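Local coordinates for omega-class glutathione S-transferase (Bombyx mori, PDB 3WD6), which binds glutathione and probably works as a glutathione transferase and a glutathione-dependent dehydroascorbate reductase, at residues V87-E91 with S92-V96; I63-P66 with E67-T71. All blocks are in the same frame, centred on the assembly; numbering follows the deposited sequence.

Contact 1. Residues V87-E91 with S92-V96; sequences VTIYE and SLVTV. With GSH (glutathione), chain J.
Glu91 and Ser92, at the turn from strand 87-90 into helix 92-96, together hold the gamma-glutamyl end of glutathione. The Glu91 carboxylate takes the amino group: glutathione N1 donates to Glu91 OE1 at 2.8 Å. Ser92 holds the carboxylate of the same glutamyl unit through two groups, one to each oxygen. Ser92 N donates to glutathione O11 at 2.7 Å, with an N-H...O angle of 155°. Ser92 OG donates to glutathione O12 at 2.6 Å. The hydroxyl sits between the backbone N and the carbonyl carbon (chi1 66°), which turns it to the same side as its own N-H. Arg43 also hydrogen-bonds to Ser92 OG.

The second shell fixes the start of the helix. Glu91 is the N-cap residue, and its carbonyl accepts the first helical bond: Thr95 N to Glu91 O is 2.9 Å. A second bond to this oxygen, from Val94 N, is weak. One residue on, Ser92 O takes two bonds, from Val96 N and from Thr95 OG1, the latter at 2.7 Å. Thr95 OG1 also meets Thr44 OG1 on helix 39-51.

Apolar groups close the angle between strand and helix. Ile89 CG2 lies 3.5 Å from Val94 CG1, and the two side chains cross at about a right angle. Ile89 CG2 also meets Thr95 CG2, the two side chains running past each other in opposite directions. Val94 CG2 rests on Glu91 CB at 3.6 Å.

An acidic residue followed by serine here forms the gamma-glutamyl site of the thioredoxin-like glutathione transferase domain. Ser92, the first residue of the helix, offers two donors to the glutamyl carboxylate, while Glu91 offers an acceptor to the amino group. The positive end of the helix dipole would probably add to the pull on the carboxylate.

Contact 2. Residues I63-P66 with E67-T71; sequences IDKP and EWLTT. With GSH (glutathione), chain J.
Pro66 and Trp68 make the main apolar contact of this turn. Pro66 CB lies over one face of the indole, offset toward the rim, as a CH-pi contact. Pro66 CB is 3.6 Å from the centroid of the six-membered ring of Trp68 and 23° off the ring normal. Pro66 CB comes closest to Trp68 CE2, at 3.4 Å. Pro66 CG follows over the outer part of the ring, 3.8 Å from Trp68 CZ2. Trp68 CG stands between the backbone N and the carbonyl carbon (chi1 44°), which swings the indole back to the proline. Ile60 and Leu17 pack against both residues. Trp68 NE1 donates to Asp21 O. With an alanine in place of Trp68, Pro66 CB would probably lose its aromatic cover and Asp21 O its indole N-H.

In a smaller apolar contact, Lys65 CD touches Leu69 CD2 at 3.7 Å where the side chains cross at a slant. The lysine chain is extended beyond CG, and this carries its amine on to glutathione.

The backbone forms a type I beta turn from Pro66 to Leu69. Leu69 N donates to Pro66 O at 3.3 Å.

The polar ends find partners outside the turn. Glu67 OE1 makes a salt bridge to Lys19 and accepts from Gly20 N. Lys65 NZ donates to Ala76 O, and it makes a weak hydrogen bond to glutathione O32 at 3.1 Å.

O32 belongs to the glycyl carboxylate, so the positive amine faces a negative group. The hydrogen bond is weak, so charge attraction probably gives much of the hold, with Ala76 O helping to place the amine.

How the contacts relate
Contact 2 comes first along the chain, in the loop after strand 56-60 and the start of helix 69-72. Contact 1 follows, where edge strand 87-90 of the mixed sheet passes into helix 92-102. Both belong to the thioredoxin-like N-terminal domain. Their centres are about 17 Å apart and their nearest atoms about 5 Å, so they do not touch. Glutathione bridges this distance. Contact 1 takes its gamma-glutamyl end and contact 2 its glycyl end. Val78, just before strand 80-82, gives a further hydrogen bond through its carbonyl. A strand-to-helix junction and a loop of one domain thus receive the two ends of a single ligand, the glycyl end more weakly.

Contact 1. Residues V87-E91 with S92-V96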
loop_
_atom_site.group_PDB
_atom_site.type_symbol
_atom_site.label_atom_id
_atom_site.label_comp_id
_atom_site.label_asym_id
_atom_site.label_seq_id
_atom_site.Cartn_x
_atom_site.Cartn_y
_atom_site.Cartn_z
ATOM N N VAL A 87 2.196 -16.456 -16.297
ATOM C CA VAL A 87 1.982 -15.122 -16.865
ATOM C C VAL A 87 1.738 -14.116 -15.730
ATOM O O VAL A 87 0.682 -14.136 -15.056
ATOM C CB VAL A 87 0.833 -15.110 -17.905
ATOM C CG1 VAL A 87 0.604 -13.697 -18.448
ATOM C CG2 VAL A 87 1.138 -16.094 -19.048
ATOM N N THR A 88 2.731 -13.254 -15.507
ATOM C CA THR A 88 2.710 -12.395 -14.343
ATOM C C THR A 88 2.986 -10.946 -14.670
ATOM O O THR A 88 3.674 -10.631 -15.658
ATOM C CB THR A 88 3.750 -12.828 -13.312
ATOM O OG1 THR A 88 5.055 -12.692 -13.892
ATOM C CG2 THR A 88 3.487 -14.274 -12.851
ATOM N N ILE A 89 2.459 -10.074 -13.812
ATOM C CA ILE A 89 2.717 -8.641 -13.880
ATOM C C ILE A 89 3.282 -8.219 -12.525
ATOM O O ILE A 89 2.845 -8.722 -11.478
ATOM C CB ILE A 89 1.402 -7.867 -14.109
ATOM C CG1 ILE A 89 0.742 -8.317 -15.405
ATOM C CG2 ILE A 89 1.661 -6.369 -14.154
ATOM C CD1 ILE A 89 1.453 -7.797 -16.609
ATOM N N TYR A 90 4.235 -7.296 -12.526
ATOM C CA TYR A 90 4.740 -6.762 -11.270
ATOM C C TYR A 90 4.932 -5.266 -11.399
ATOM O O TYR A 90 4.716 -4.706 -12.480
ATOM C CB TYR A 90 6.032 -7.454 -10.842
ATOM C CG TYR A 90 6.966 -7.743 -11.994
ATOM C CD1 TYR A 90 6.811 -8.886 -12.768
ATOM C CD2 TYR A 90 8.007 -6.880 -12.302
ATOM C CE1 TYR A 90 7.662 -9.158 -13.822
ATOM C CE2 TYR A 90 8.864 -7.142 -13.358
ATOM C CZ TYR A 90 8.684 -8.285 -14.114
ATOM O OH TYR A 90 9.535 -8.540 -15.163
ATOM N N GLU A 91 5.351 -4.635 -10.301
ATOM C CA GLU A 91 5.299 -3.177 -10.148
ATOM C C GLU A 91 3.875 -2.783 -9.785
ATOM O O GLU A 91 2.962 -2.876 -10.613
ATOM C CB GLU A 91 5.789 -2.430 -11.389
ATOM C CG GLU A 91 7.291 -2.537 -11.592
ATOM C CD GLU A 91 8.062 -1.919 -10.445
ATOM O OE1 GLU A 91 7.822 -0.726 -10.128
ATOM O OE2 GLU A 91 8.913 -2.629 -9.856
ATOM N N SER A 92 3.701 -2.364 -8.531
ATOM C CA SER A 92 2.386 -2.185 -7.941
ATOM C C SER A 92 1.433 -1.360 -8.807
ATOM O O SER A 92 0.289 -1.771 -9.028
ATOM C CB SER A 92 2.517 -1.567 -6.551
ATOM O OG SER A 92 3.036 -0.255 -6.622
ATOM N N LEU A 93 1.899 -0.205 -9.286
ATOM C CA LEU A 93 1.054 0.662 -10.104
ATOM C C LEU A 93 0.767 0.047 -11.469
ATOM O O LEU A 93 -0.275 0.315 -12.083
ATOM C CB LEU A 93 1.685 2.046 -10.278
ATOM C CG LEU A 93 1.785 2.899 -9.003
ATOM C CD1 LEU A 93 2.336 4.287 -9.329
ATOM C CD2 LEU A 93 0.405 3.000 -8.308
ATOM N N VAL A 94 1.687 -0.780 -11.952
ATOM C CA VAL A 94 1.449 -1.478 -13.206
ATOM C C VAL A 94 0.336 -2.506 -13.028
ATOM O O VAL A 94 -0.550 -2.640 -13.890
ATOM C CB VAL A 94 2.719 -2.148 -13.718
ATOM C CG1 VAL A 94 2.414 -2.999 -14.938
ATOM C CG2 VAL A 94 3.769 -1.076 -14.039
ATOM N N THR A 95 0.363 -3.211 -11.899
ATOM C CA THR A 95 -0.644 -4.232 -11.644
ATOM C C THR A 95 -2.026 -3.601 -11.496
ATOM O O THR A 95 -3.014 -4.071 -12.070
ATOM C CB THR A 95 -0.305 -5.045 -10.406
ATOM O OG1 THR A 95 -0.593 -4.262 -9.237
ATOM C CG2 THR A 95 1.180 -5.422 -10.453
ATOM N N VAL A 96 -2.095 -2.519 -10.740
ATOM C CA VAL A 96 -3.382 -1.863 -10.526
ATOM C C VAL A 96 -3.977 -1.302 -11.816
ATOM O O VAL A 96 -5.191 -1.384 -12.017
ATOM C CB VAL A 96 -3.299 -0.785 -9.432
ATOM C CG1 VAL A 96 -4.574 0.035 -9.398
ATOM C CG2 VAL A 96 -3.018 -1.456 -8.086
HETATM N N1 GSH J . 8.327 -0.025 -7.416
HETATM C CA1 GSH J . 7.861 -1.286 -6.825
HETATM C C1 GSH J . 6.340 -1.382 -6.792
HETATM O O11 GSH J . 5.739 -2.517 -6.831
HETATM O O12 GSH J . 5.656 -0.299 -6.756
HETATM C CB1 GSH J . 8.464 -1.415 -5.432
HETATM C CG1 GSH J . 7.941 -2.487 -4.532
HETATM C CD1 GSH J . 8.813 -2.820 -3.347
HETATM O OE1 GSH J . 9.703 -2.068 -2.966
HETATM N N2 GSH J . 8.609 -4.046 -2.636
HETATM C CA2 GSH J . 9.506 -4.323 -1.510
HETATM C C2 GSH J . 10.356 -5.519 -1.883
HETATM O O2 GSH J . 9.823 -6.470 -2.444
HETATM C CB2 GSH J . 8.708 -4.652 -0.298
HETATM S SG2 GSH J . 7.972 -3.339 0.605
HETATM N N3 GSH J . 11.768 -5.536 -1.565
HETATM C CA3 GSH J . 12.584 -6.697 -1.922
HETATM C C3 GSH J . 13.762 -6.949 -1.069
HETATM O O31 GSH J . 13.604 -7.159 0.164
HETATM O O32 GSH J . 14.909 -6.963 -1.579
#

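Contact 2. Residues I63-P66 with E67-T71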
loop_
_atom_site.group_PDB
_atom_site.type_symbol
_atom_site.label_atom_id
_atom_site.label_comp_id
_atom_site.label_asym_id
_atom_site.label_seq_id
_atom_site.Cartn_x
_atom_site.Cartn_y
_atom_site.Cartn_z
ATOM N N ILE A 63 13.398 -11.734 3.360
ATOM C CA ILE A 63 14.726 -11.803 3.933
ATOM C C ILE A 63 15.369 -13.050 3.364
ATOM O O ILE A 63 16.537 -13.043 2.961
ATOM C CB ILE A 63 14.661 -11.902 5.476
ATOM C CG1 ILE A 63 14.199 -10.565 6.076
ATOM C CG2 ILE A 63 16.017 -12.326 6.053
ATOM C CD1 ILE A 63 15.143 -9.427 5.805
ATOM N N ASP A 64 14.567 -14.109 3.316
ATOM C CA ASP A 64 14.988 -15.416 2.845
ATOM C C ASP A 64 14.054 -15.833 1.698
ATOM O O ASP A 64 13.184 -16.717 1.863
ATOM C CB ASP A 64 14.920 -16.414 4.008
ATOM C CG ASP A 64 15.566 -17.743 3.681
ATOM O OD1 ASP A 64 16.443 -17.779 2.780
ATOM O OD2 ASP A 64 15.192 -18.754 4.327
ATOM N N LYS A 65 14.236 -15.182 0.543
ATOM C CA LYS A 65 13.314 -15.313 -0.589
ATOM C C LYS A 65 13.275 -16.719 -1.150
ATOM O O LYS A 65 14.315 -17.389 -1.241
ATOM C CB LYS A 65 13.677 -14.341 -1.714
ATOM C CG LYS A 65 13.367 -12.889 -1.405
ATOM C CD LYS A 65 13.778 -11.972 -2.560
ATOM C CE LYS A 65 13.836 -10.522 -2.083
ATOM N NZ LYS A 65 14.361 -9.591 -3.115
ATOM N N PRO A 66 12.069 -17.175 -1.533
ATOM C CA PRO A 66 11.955 -18.434 -2.276
ATOM C C PRO A 66 12.776 -18.368 -3.564
ATOM O O PRO A 66 12.853 -17.334 -4.257
ATOM C CB PRO A 66 10.458 -18.525 -2.596
ATOM C CG PRO A 66 9.797 -17.757 -1.497
ATOM C CD PRO A 66 10.750 -16.600 -1.215
ATOM N N GLU A 67 13.404 -19.494 -3.865
ATOM C CA GLU A 67 14.232 -19.639 -5.041
ATOM C C GLU A 67 13.475 -19.270 -6.339
ATOM O O GLU A 67 14.053 -18.648 -7.251
ATOM C CB GLU A 67 14.759 -21.083 -5.074
ATOM C CG GLU A 67 13.672 -22.179 -4.819
ATOM C CD GLU A 67 13.386 -22.491 -3.330
ATOM O OE1 GLU A 67 14.169 -22.058 -2.444
ATOM O OE2 GLU A 67 12.374 -23.196 -3.054
ATOM N N TRP A 68 12.182 -19.618 -6.398
ATOM C CA TRP A 68 11.362 -19.448 -7.617
ATOM C C TRP A 68 10.691 -18.073 -7.798
ATOM O O TRP A 68 9.860 -17.897 -8.696
ATOM C CB TRP A 68 10.285 -20.537 -7.673
ATOM C CG TRP A 68 9.636 -20.721 -6.356
ATOM C CD1 TRP A 68 9.877 -21.716 -5.462
ATOM C CD2 TRP A 68 8.664 -19.854 -5.748
ATOM N NE1 TRP A 68 9.102 -21.544 -4.339
ATOM C CE2 TRP A 68 8.349 -20.406 -4.485
ATOM C CE3 TRP A 68 8.026 -18.671 -6.149
ATOM C CZ2 TRP A 68 7.410 -19.822 -3.617
ATOM C CZ3 TRP A 68 7.098 -18.085 -5.284
ATOM C CH2 TRP A 68 6.803 -18.664 -4.031
ATOM N N LEU A 69 11.049 -17.101 -6.965
ATOM C CA LEU A 69 10.371 -15.809 -6.987
ATOM C C LEU A 69 10.574 -15.042 -8.285
ATOM O O LEU A 69 9.593 -14.574 -8.890
ATOM C CB LEU A 69 10.804 -14.942 -5.805
ATOM C CG LEU A 69 10.154 -13.558 -5.748
ATOM C CD1 LEU A 69 8.636 -13.683 -5.606
ATOM C CD2 LEU A 69 10.746 -12.746 -4.616
ATOM N N THR A 70 11.839 -14.906 -8.695
ATOM C CA THR A 70 12.195 -14.132 -9.893
ATOM C C THR A 70 11.539 -14.702 -11.141
ATOM O O THR A 70 11.464 -14.046 -12.185
ATOM C CB THR A 70 13.728 -14.066 -10.110
ATOM O OG1 THR A 70 14.311 -15.336 -9.792
ATOM C CG2 THR A 70 14.356 -12.994 -9.232
ATOM N N THR A 71 11.083 -15.944 -11.026
ATOM C CA THR A 71 10.289 -16.598 -12.059
ATOM C C THR A 71 8.929 -15.922 -12.228
ATOM O O THR A 71 8.367 -15.884 -13.330
ATOM C CB THR A 71 10.097 -18.072 -11.668
ATOM O OG1 THR A 71 11.169 -18.844 -12.232
ATOM C CG2 THR A 71 8.769 -18.608 -12.151
HETATM N N1 GSH J . 8.327 -0.025 -7.416
HETATM C CA1 GSH J . 7.861 -1.286 -6.825
HETATM C C1 GSH J . 6.340 -1.382 -6.792
HETATM O O11 GSH J . 5.739 -2.517 -6.831
HETATM O O12 GSH J . 5.656 -0.299 -6.756
HETATM C CB1 GSH J . 8.464 -1.415 -5.432
HETATM C CG1 GSH J . 7.941 -2.487 -4.532
HETATM C CD1 GSH J . 8.813 -2.820 -3.347
HETATM O OE1 GSH J . 9.703 -2.068 -2.966
HETATM N N2 GSH J . 8.609 -4.046 -2.636
HETATM C CA2 GSH J . 9.506 -4.323 -1.510
HETATM C C2 GSH J . 10.356 -5.519 -1.883
HETATM O O2 GSH J . 9.823 -6.470 -2.444
HETATM C CB2 GSH J . 8.708 -4.652 -0.298
HETATM S SG2 GSH J . 7.972 -3.339 0.605
HETATM N N3 GSH J . 11.768 -5.536 -1.565
HETATM C CA3 GSH J . 12.584 -6.697 -1.922
HETATM C C3 GSH J . 13.762 -6.949 -1.069
HETATM O O31 GSH J . 13.604 -7.159 0.164
HETATM O O32 GSH J . 14.909 -6.963 -1.579
#